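Long-range contact in antifreeze protein (Marinomonas primoryensis, PDB 3P4G), which binds ice as a hyperactive, calcium-dependent antifreeze protein of an Antarctic bacterium, probably through ordered waters anchored on its beta-helical surface: residues L261-G273 / S294-I306. Sequence-based numbering, arbitrary orientation. Where two conformers were deposited one is given.
With CA (calcium ion), chain Q; CA (calcium ion), chain P.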
loop_
_atom_site.group_PDB
_atom_site.type_symbol
_atom_site.label_atom_id
_atom_site.label_comp_id
_atom_site.label_asym_id
_atom_site.label_seq_id
_atom_site.Cartn_x
_atom_site.Cartn_y
_atom_site.Cartn_z
ATOM N N LEU A 261 -18.951 -7.178 8.018
ATOM C CA LEU A 261 -18.613 -5.771 8.278
ATOM C C LEU A 261 -18.781 -5.499 9.769
ATOM O O LEU A 261 -19.839 -5.709 10.346
ATOM C CB LEU A 261 -19.529 -4.840 7.465
ATOM C CG LEU A 261 -19.342 -3.348 7.802
ATOM C CD1 LEU A 261 -17.918 -2.873 7.450
ATOM C CD2 LEU A 261 -20.348 -2.571 6.919
ATOM N N ILE A 262 -17.695 -5.098 10.389
ATOM C CA ILE A 262 -17.711 -4.651 11.779
ATOM C C ILE A 262 -17.548 -3.163 11.854
ATOM O O ILE A 262 -16.552 -2.612 11.397
ATOM C CB ILE A 262 -16.619 -5.351 12.600
ATOM C CG1 ILE A 262 -16.901 -6.862 12.595
ATOM C CG2 ILE A 262 -16.641 -4.904 14.119
ATOM C CD1 ILE A 262 -15.735 -7.607 12.922
ATOM N N VAL A 263 -18.537 -2.518 12.471
ATOM C CA VAL A 263 -18.521 -1.054 12.576
ATOM C C VAL A 263 -18.536 -0.731 14.041
ATOM O O VAL A 263 -19.521 -1.004 14.753
ATOM C CB VAL A 263 -19.658 -0.393 11.720
ATOM C CG1 VAL A 263 -20.800 -1.275 11.582
ATOM C CG2 VAL A 263 -20.101 0.941 12.196
ATOM N N GLU A 264 -17.454 -0.100 14.506
ATOM C CA GLU A 264 -17.318 0.094 15.946
ATOM C C GLU A 264 -17.899 1.431 16.469
ATOM O O GLU A 264 -17.959 1.639 17.681
ATOM C CB GLU A 264 -15.851 -0.038 16.351
ATOM C CG GLU A 264 -15.241 -1.390 16.008
ATOM C CD GLU A 264 -13.807 -1.554 16.536
ATOM O OE1 GLU A 264 -13.307 -0.674 17.251
ATOM O OE2 GLU A 264 -13.163 -2.589 16.239
ATOM N N HIS A 265 -18.281 2.338 15.562
ATOM C CA HIS A 265 -18.711 3.687 15.950
ATOM C C HIS A 265 -19.985 4.078 15.146
ATOM O O HIS A 265 -20.748 3.186 14.721
ATOM C CB HIS A 265 -17.489 4.645 15.794
ATOM C CG HIS A 265 -17.533 5.807 16.732
ATOM N ND1 HIS A 265 -18.352 6.904 16.523
ATOM C CD2 HIS A 265 -16.939 6.007 17.934
ATOM C CE1 HIS A 265 -18.232 7.743 17.546
ATOM N NE2 HIS A 265 -17.346 7.244 18.390
ATOM N N GLU A 266 -20.245 5.365 14.966
ATOM C CA GLU A 266 -21.414 5.840 14.230
ATOM C C GLU A 266 -21.408 5.329 12.806
ATOM O O GLU A 266 -20.356 5.227 12.172
ATOM C CB GLU A 266 -21.439 7.382 14.199
ATOM C CG GLU A 266 -21.736 7.995 15.544
ATOM C CD GLU A 266 -21.489 9.485 15.592
ATOM O OE1 GLU A 266 -21.669 10.174 14.577
ATOM O OE2 GLU A 266 -21.126 9.949 16.679
ATOM N N LEU A 267 -22.602 5.031 12.293
ATOM C CA LEU A 267 -22.742 4.567 10.924
ATOM C C LEU A 267 -23.769 5.426 10.182
ATOM O O LEU A 267 -24.996 5.239 10.348
ATOM C CB LEU A 267 -23.154 3.061 10.874
ATOM C CG LEU A 267 -23.307 2.533 9.455
ATOM C CD1 LEU A 267 -21.905 2.545 8.734
ATOM C CD2 LEU A 267 -23.885 1.097 9.481
ATOM N N HIS A 268 -23.264 6.386 9.409
ATOM C CA HIS A 268 -24.155 7.267 8.639
ATOM C C HIS A 268 -24.178 6.919 7.162
ATOM O O HIS A 268 -25.103 7.360 6.445
ATOM C CB HIS A 268 -23.773 8.729 8.831
ATOM C CG HIS A 268 -23.789 9.145 10.264
ATOM N ND1 HIS A 268 -24.953 9.410 10.947
ATOM C CD2 HIS A 268 -22.787 9.273 11.166
ATOM C CE1 HIS A 268 -24.672 9.723 12.201
ATOM N NE2 HIS A 268 -23.365 9.646 12.361
ATOM N N GLY A 269 -23.162 6.180 6.711
ATOM C CA GLY A 269 -22.943 5.974 5.266
ATOM C C GLY A 269 -23.702 4.813 4.671
ATOM O O GLY A 269 -24.501 4.186 5.351
ATOM N N THR A 270 -23.482 4.567 3.384
ATOM C CA THR A 270 -24.194 3.479 2.661
ATOM C C THR A 270 -23.400 2.184 2.830
ATOM O O THR A 270 -22.167 2.160 2.610
ATOM C CB THR A 270 -24.344 3.848 1.157
ATOM O OG1 THR A 270 -25.203 4.996 1.064
ATOM C CG2 THR A 270 -24.954 2.653 0.274
ATOM N N VAL A 271 -24.088 1.113 3.202
ATOM C CA VAL A 271 -23.402 -0.178 3.423
ATOM C C VAL A 271 -24.181 -1.281 2.720
ATOM O O VAL A 271 -25.425 -1.302 2.756
ATOM C CB VAL A 271 -23.206 -0.549 4.936
ATOM C CG1 VAL A 271 -22.287 0.444 5.620
ATOM C CG2 VAL A 271 -24.576 -0.643 5.719
ATOM N N ALA A 272 -23.448 -2.159 2.045
ATOM C CA ALA A 272 -24.073 -3.280 1.295
ATOM C C ALA A 272 -23.316 -4.560 1.459
ATOM O O ALA A 272 -22.089 -4.611 1.289
ATOM C CB ALA A 272 -24.211 -2.932 -0.201
ATOM N N GLY A 273 -24.042 -5.612 1.797
ATOM C CA GLY A 273 -23.459 -6.969 1.816
ATOM C C GLY A 273 -23.262 -7.496 0.384
ATOM O O GLY A 273 -22.333 -8.324 0.143
ATOM N N SER A 294 -35.135 4.499 12.464
ATOM C CA SER A 294 -35.583 3.894 11.204
ATOM C C SER A 294 -34.556 4.083 10.080
ATOM O O SER A 294 -34.402 3.211 9.233
ATOM C CB SER A 294 -36.935 4.470 10.787
ATOM O OG SER A 294 -36.765 5.786 10.320
ATOM N N ASP A 295 -33.859 5.214 10.065
ATOM C CA ASP A 295 -32.791 5.432 9.073
ATOM C C ASP A 295 -31.650 4.411 9.183
ATOM O O ASP A 295 -31.208 3.879 8.174
ATOM C CB ASP A 295 -32.222 6.845 9.173
ATOM C CG ASP A 295 -33.228 7.906 8.703
ATOM O OD1 ASP A 295 -34.132 7.562 7.897
ATOM O OD2 ASP A 295 -33.130 9.089 9.124
ATOM N N LEU A 296 -31.209 4.139 10.411
ATOM C CA LEU A 296 -30.181 3.101 10.679
ATOM C C LEU A 296 -30.675 1.728 10.245
ATOM O O LEU A 296 -29.995 1.024 9.506
ATOM C CB LEU A 296 -29.775 3.090 12.172
ATOM C CG LEU A 296 -28.668 2.083 12.554
ATOM C CD1 LEU A 296 -27.313 2.226 11.734
ATOM C CD2 LEU A 296 -28.444 2.087 14.095
ATOM N N ARG A 297 -31.878 1.347 10.678
ATOM C CA ARG A 297 -32.436 0.038 10.258
ATOM C C ARG A 297 -32.537 -0.103 8.732
ATOM O O ARG A 297 -32.230 -1.176 8.173
ATOM C CB ARG A 297 -33.821 -0.156 10.899
ATOM C CG ARG A 297 -33.817 -0.184 12.409
ATOM C CD ARG A 297 -35.099 -0.871 12.935
ATOM N NE ARG A 297 -36.330 -0.210 12.494
ATOM C CZ ARG A 297 -36.816 0.888 13.057
ATOM N NH1 ARG A 297 -36.170 1.475 14.074
ATOM N NH2 ARG A 297 -37.954 1.402 12.617
ATOM N N ASN A 298 -32.947 0.962 8.047
ATOM C CA ASN A 298 -33.085 0.913 6.588
ATOM C C ASN A 298 -31.713 0.778 5.900
ATOM O O ASN A 298 -31.584 0.070 4.917
ATOM C CB ASN A 298 -33.807 2.158 6.068
ATOM C CG ASN A 298 -35.302 2.187 6.463
ATOM O OD1 ASN A 298 -35.843 1.192 6.961
ATOM N ND2 ASN A 298 -35.964 3.333 6.244
ATOM N N ARG A 299 -30.709 1.476 6.433
ATOM C CA ARG A 299 -29.310 1.467 5.903
ATOM C C ARG A 299 -28.721 0.045 5.911
ATOM O O ARG A 299 -27.946 -0.336 4.988
ATOM C CB ARG A 299 -28.488 2.420 6.817
ATOM C CG ARG A 299 -26.945 2.426 6.743
ATOM C CD ARG A 299 -26.335 3.670 7.501
ATOM N NE ARG A 299 -27.083 4.880 7.139
ATOM C CZ ARG A 299 -27.746 5.654 7.972
ATOM N NH1 ARG A 299 -27.703 5.472 9.309
ATOM N NH2 ARG A 299 -28.402 6.701 7.474
ATOM N N VAL A 300 -29.075 -0.718 6.954
ATOM C CA VAL A 300 -28.427 -2.043 7.175
ATOM C C VAL A 300 -29.312 -3.228 6.839
ATOM O O VAL A 300 -28.867 -4.375 6.983
ATOM C CB VAL A 300 -27.843 -2.208 8.632
ATOM C CG1 VAL A 300 -26.788 -1.111 8.909
ATOM C CG2 VAL A 300 -28.978 -2.231 9.689
ATOM N N ALA A 301 -30.549 -2.946 6.430
ATOM C CA ALA A 301 -31.542 -3.981 6.150
ATOM C C ALA A 301 -31.147 -4.980 5.087
ATOM O O ALA A 301 -31.673 -6.104 5.084
ATOM C CB ALA A 301 -32.865 -3.351 5.780
ATOM N N ASN A 302 -30.226 -4.607 4.202
ATOM C CA ASN A 302 -29.794 -5.514 3.154
ATOM C C ASN A 302 -28.933 -6.690 3.712
ATOM O O ASN A 302 -28.834 -7.736 3.065
ATOM C CB ASN A 302 -29.079 -4.745 2.048
ATOM C CG ASN A 302 -27.787 -4.107 2.530
ATOM O OD1 ASN A 302 -27.766 -2.938 3.020
ATOM N ND2 ASN A 302 -26.737 -4.863 2.469
ATOM N N PHE A 303 -28.416 -6.528 4.945
ATOM C CA PHE A 303 -27.580 -7.575 5.564
ATOM C C PHE A 303 -28.408 -8.750 6.064
ATOM O O PHE A 303 -29.440 -8.550 6.707
ATOM C CB PHE A 303 -26.743 -7.030 6.698
ATOM C CG PHE A 303 -25.497 -6.353 6.221
ATOM C CD1 PHE A 303 -25.544 -5.025 5.770
ATOM C CD2 PHE A 303 -24.263 -7.059 6.205
ATOM C CE1 PHE A 303 -24.343 -4.404 5.257
ATOM C CE2 PHE A 303 -23.078 -6.462 5.726
ATOM C CZ PHE A 303 -23.119 -5.132 5.260
ATOM N N GLU A 304 -27.939 -9.968 5.765
ATOM C CA GLU A 304 -28.641 -11.164 6.250
ATOM C C GLU A 304 -28.584 -11.317 7.789
ATOM O O GLU A 304 -29.537 -11.815 8.410
ATOM C CB GLU A 304 -28.136 -12.418 5.543
ATOM C CG GLU A 304 -28.533 -12.480 4.089
ATOM C CD GLU A 304 -27.701 -11.640 3.134
ATOM O OE1 GLU A 304 -26.576 -11.162 3.470
ATOM O OE2 GLU A 304 -28.169 -11.520 1.989
ATOM N N HIS A 305 -27.486 -10.909 8.399
ATOM C CA HIS A 305 -27.311 -11.100 9.823
ATOM C C HIS A 305 -26.883 -9.807 10.440
ATOM O O HIS A 305 -25.949 -9.185 9.959
ATOM C CB HIS A 305 -26.256 -12.173 10.107
ATOM C CG HIS A 305 -26.464 -13.416 9.305
ATOM N ND1 HIS A 305 -27.365 -14.393 9.674
ATOM C CD2 HIS A 305 -26.008 -13.763 8.079
ATOM C CE1 HIS A 305 -27.383 -15.334 8.743
ATOM N NE2 HIS A 305 -26.563 -14.980 7.765
ATOM N N ILE A 306 -27.487 -9.463 11.566
ATOM C CA ILE A 306 -27.238 -8.149 12.160
ATOM C C ILE A 306 -27.144 -8.300 13.663
ATOM O O ILE A 306 -28.106 -8.719 14.311
ATOM C CB ILE A 306 -28.323 -7.063 11.829
ATOM C CG1 ILE A 306 -28.545 -6.949 10.316
ATOM C CG2 ILE A 306 -27.920 -5.683 12.452
ATOM C CD1 ILE A 306 -29.803 -6.020 9.945
HETATM CA CA CA Q . -26.099 -10.645 0.923
HETATM CA CA CA P . -21.361 -10.399 0.022
HETATM O O HOH W 1 -27.076 1.458 3.148
HETATM O O HOH W 2 -26.647 -8.383 1.512
HETATM O O HOH W 3 -27.557 -11.218 -0.996
#
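Val271 and Phe303 meet at about a right angle, CG2 of the valine lying 3.8 Å from CE1 of the ring, while Leu261 CD2 approaches CZ of the same phenylalanine. Gly273 packs over one ring face, its CA 4.2 Å from the centroid of Phe303 in a CH-pi contact. Leu267 CD2 rests 3.7 Å from Val300 CG1. These apolar contacts illustrate how a right-handed calcium-binding beta-helix can be closed at its C-terminal end: helix 294-300 and the turn after it cover strand 270-272, the last of its parallel stack, and Ile280 of the next strand also touches Val300 and Phe303. Arg299 runs beside the carbonyls of the 267-269 loop. With CG anti to the backbone N (chi1 167°) and a bend at chi3, it slides past Leu267 in the opposite direction, bringing NH1 2.9 Å from Leu267 O and one guanidinium face against His268 O. Replacing this arginine by an alanine is likely to leave the loop carbonyls without their cationic neighbour and Leu267 less covered. Water 1 accepts from Val271 N and probably donates to Arg299 O, 2.7 Å away. Calcium flanks the junction: Gly273 O binds one ion at 2.3 Å, and Glu304 chelates the other through OE1 and OE2.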